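Long-range contact in probable tautomerase ywhB (Bacillus subtilis, PDB 2OPA), which is a small hexameric protein of the tautomerase family, whose subunits are built around a beta-alpha-beta unit: residues Asn18-Val23 and Val40-Met45. Numbering follows the deposited sequence.
Sequences NLVEKV and VFIEEM
Leu19 and Ile42 meet end to end, with Leu19 CD2 4.0 Å from Ile42 CD1. The length of both suits them to bridge the axes of the two segments, 9.5 Å apart at their closest. Ile42 CG1 lies anti to its own carbonyl carbon (chi1 -71°), and with chi2 extended at 174° CD1 is carried out to the helix. There it also meets Val20, whose CG2 lies 4.1 Å from Ile42 CD1. Where the backbones draw nearest, Val20 and Val40 pass alongside one another, pointing opposite ways, and compact beta-branched side chains suit the narrower gap. Val23 touches Val40 more lightly, being buried also by Val3 and by Ala26 of a third subunit. The looser side is the other helix face, where Asn18 and Lys22 are exposed although that subunit packs on both. Toward its C-terminal end the strand leaves this helical segment, and Glu44 instead pairs with Lys16, while Met45 touches the bound 2-fluoro-3-(4-hydroxyphenyl)-2E-propeneoate. Behind the strand, Phe41 points away from the helix, and its ring meets that of Tyr50 of a second subunit. Between 18-23 and 40-45 the contact is wholly apolar, implying that shape and exclusion of water, rather than directed polar bonds, hold these two segments together.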
ATOM      1  N   ASN A  18      -0.234  13.865  18.481  1.00 37.56           N
ATOM      2  CA  ASN A  18       1.081  14.495  18.430  1.00 38.92           C
ATOM      3  C   ASN A  18       1.854  14.028  17.211  1.00 37.49           C
ATOM      4  O   ASN A  18       2.504  14.828  16.542  1.00 37.46           O
ATOM      5  CB  ASN A  18       1.886  14.200  19.704  1.00 40.57           C
ATOM      6  CG  ASN A  18       1.216  14.748  20.956  1.00 45.58           C
ATOM      7  OD1 ASN A  18       0.535  15.786  20.909  1.00 49.14           O
ATOM      8  ND2 ASN A  18       1.415  14.066  22.092  1.00 46.67           N
ATOM      9  N   LEU A  19       1.781  12.730  16.933  1.00 36.10           N
ATOM     10  CA  LEU A  19       2.452  12.137  15.779  1.00 33.93           C
ATOM     11  C   LEU A  19       2.036  12.869  14.505  1.00 33.71           C
ATOM     12  O   LEU A  19       2.867  13.292  13.704  1.00 32.40           O
ATOM     13  CB  LEU A  19       2.069  10.661  15.664  1.00 33.29           C
ATOM     14  CG  LEU A  19       2.444   9.919  14.381  1.00 32.69           C
ATOM     15  CD1 LEU A  19       3.943   9.726  14.325  1.00 31.73           C
ATOM     16  CD2 LEU A  19       1.728   8.571  14.337  1.00 32.68           C
ATOM     17  N   VAL A  20       0.731  13.013  14.326  1.00 33.51           N
ATOM     18  CA  VAL A  20       0.195  13.690  13.161  1.00 34.97           C
ATOM     19  C   VAL A  20       0.724  15.119  13.057  1.00 36.38           C
ATOM     20  O   VAL A  20       1.157  15.546  11.986  1.00 35.75           O
ATOM     21  CB  VAL A  20      -1.348  13.691  13.206  1.00 34.19           C
ATOM     22  CG1 VAL A  20      -1.915  14.662  12.183  1.00 34.70           C
ATOM     23  CG2 VAL A  20      -1.855  12.280  12.936  1.00 32.12           C
ATOM     24  N   GLU A  21       0.693  15.853  14.166  1.00 36.51           N
ATOM     25  CA  GLU A  21       1.178  17.230  14.175  1.00 36.68           C
ATOM     26  C   GLU A  21       2.648  17.292  13.761  1.00 36.63           C
ATOM     27  O   GLU A  21       2.990  17.933  12.769  1.00 37.72           O
ATOM     28  CB  GLU A  21       0.993  17.844  15.555  1.00 35.48           C
ATOM     29  N   LYS A  22       3.506  16.610  14.510  1.00 37.10           N
ATOM     30  CA  LYS A  22       4.938  16.590  14.236  1.00 38.34           C
ATOM     31  C   LYS A  22       5.337  16.100  12.849  1.00 38.81           C
ATOM     32  O   LYS A  22       6.186  16.710  12.200  1.00 40.15           O
ATOM     33  CB  LYS A  22       5.660  15.750  15.290  1.00 42.00           C
ATOM     34  CG  LYS A  22       6.204  16.549  16.464  1.00 46.65           C
ATOM     35  CD  LYS A  22       5.118  17.350  17.151  1.00 52.32           C
ATOM     36  CE  LYS A  22       5.676  18.151  18.319  1.00 54.88           C
ATOM     37  NZ  LYS A  22       4.599  18.937  18.987  1.00 57.27           N
ATOM     38  N   VAL A  23       4.747  14.995  12.401  1.00 37.46           N
ATOM     39  CA  VAL A  23       5.058  14.448  11.083  1.00 36.87           C
ATOM     40  C   VAL A  23       4.658  15.432   9.983  1.00 36.71           C
ATOM     41  O   VAL A  23       5.399  15.637   9.017  1.00 34.98           O
ATOM     42  CB  VAL A  23       4.333  13.089  10.855  1.00 38.04           C
ATOM     43  CG1 VAL A  23       4.369  12.693   9.376  1.00 38.58           C
ATOM     44  CG2 VAL A  23       5.003  12.010  11.683  1.00 35.61           C
ATOM     45  N   VAL A  40      -2.064  12.586   6.439  1.00 30.17           N
ATOM     46  CA  VAL A  40      -1.454  11.529   7.227  1.00 30.88           C
ATOM     47  C   VAL A  40      -2.453  10.412   7.550  1.00 31.37           C
ATOM     48  O   VAL A  40      -3.572  10.674   7.996  1.00 31.00           O
ATOM     49  CB  VAL A  40      -0.874  12.074   8.557  1.00 30.15           C
ATOM     50  CG1 VAL A  40      -0.220  10.949   9.340  1.00 27.95           C
ATOM     51  CG2 VAL A  40       0.136  13.170   8.277  1.00 30.23           C
ATOM     52  N   PHE A  41      -2.039   9.172   7.303  1.00 29.65           N
ATOM     53  CA  PHE A  41      -2.870   8.012   7.599  1.00 29.01           C
ATOM     54  C   PHE A  41      -2.143   7.213   8.665  1.00 28.30           C
ATOM     55  O   PHE A  41      -0.932   7.021   8.575  1.00 28.15           O
ATOM     56  CB  PHE A  41      -3.039   7.088   6.383  1.00 29.73           C
ATOM     57  CG  PHE A  41      -3.600   7.756   5.164  1.00 32.68           C
ATOM     58  CD1 PHE A  41      -2.765   8.127   4.111  1.00 35.13           C
ATOM     59  CD2 PHE A  41      -4.967   7.987   5.047  1.00 32.87           C
ATOM     60  CE1 PHE A  41      -3.288   8.712   2.952  1.00 33.38           C
ATOM     61  CE2 PHE A  41      -5.497   8.571   3.896  1.00 32.58           C
ATOM     62  CZ  PHE A  41      -4.655   8.932   2.849  1.00 33.48           C
ATOM     63  N   ILE A  42      -2.868   6.760   9.678  1.00 26.65           N
ATOM     64  CA  ILE A  42      -2.256   5.928  10.698  1.00 27.77           C
ATOM     65  C   ILE A  42      -2.830   4.531  10.519  1.00 28.52           C
ATOM     66  O   ILE A  42      -4.048   4.351  10.467  1.00 29.01           O
ATOM     67  CB  ILE A  42      -2.580   6.400  12.130  1.00 27.98           C
ATOM     68  CG1 ILE A  42      -1.853   7.710  12.434  1.00 28.72           C
ATOM     69  CG2 ILE A  42      -2.161   5.322  13.130  1.00 25.57           C
ATOM     70  CD1 ILE A  42      -2.231   8.328  13.777  1.00 28.55           C
ATOM     71  N   GLU A  43      -1.947   3.551  10.400  1.00 28.37           N
ATOM     72  CA  GLU A  43      -2.353   2.163  10.246  1.00 29.83           C
ATOM     73  C   GLU A  43      -1.759   1.374  11.403  1.00 30.32           C
ATOM     74  O   GLU A  43      -0.543   1.308  11.563  1.00 30.85           O
ATOM     75  CB  GLU A  43      -1.851   1.606   8.917  1.00 31.76           C
ATOM     76  CG  GLU A  43      -2.723   1.987   7.737  1.00 37.32           C
ATOM     77  CD  GLU A  43      -2.092   1.659   6.398  1.00 40.90           C
ATOM     78  OE1 GLU A  43      -1.200   0.782   6.346  1.00 40.43           O
ATOM     79  OE2 GLU A  43      -2.504   2.275   5.392  1.00 45.56           O
ATOM     80  N   GLU A  44      -2.624   0.786  12.216  1.00 29.52           N
ATOM     81  CA  GLU A  44      -2.168   0.014  13.353  1.00 30.37           C
ATOM     82  C   GLU A  44      -1.996  -1.458  13.038  1.00 30.24           C
ATOM     83  O   GLU A  44      -2.809  -2.055  12.341  1.00 33.32           O
ATOM     84  CB  GLU A  44      -3.131   0.189  14.513  1.00 30.94           C
ATOM     85  CG  GLU A  44      -2.868   1.462  15.280  1.00 32.33           C
ATOM     86  CD  GLU A  44      -3.762   1.614  16.472  1.00 33.40           C
ATOM     87  OE1 GLU A  44      -3.339   2.258  17.447  1.00 35.07           O
ATOM     88  OE2 GLU A  44      -4.895   1.098  16.432  1.00 39.53           O
ATOM     89  N   MET A  45      -0.920  -2.037  13.553  1.00 30.45           N
ATOM     90  CA  MET A  45      -0.631  -3.443  13.333  1.00 29.65           C
ATOM     91  C   MET A  45      -0.827  -4.255  14.605  1.00 29.38           C
ATOM     92  O   MET A  45      -0.575  -3.777  15.709  1.00 30.76           O
ATOM     93  CB  MET A  45       0.816  -3.628  12.886  1.00 31.94           C
ATOM     94  CG  MET A  45       1.200  -2.961  11.594  1.00 35.47           C
ATOM     95  SD  MET A  45       2.929  -3.354  11.233  1.00 44.24           S
ATOM     96  CE  MET A  45       3.795  -2.289  12.384  1.00 37.16           C
TER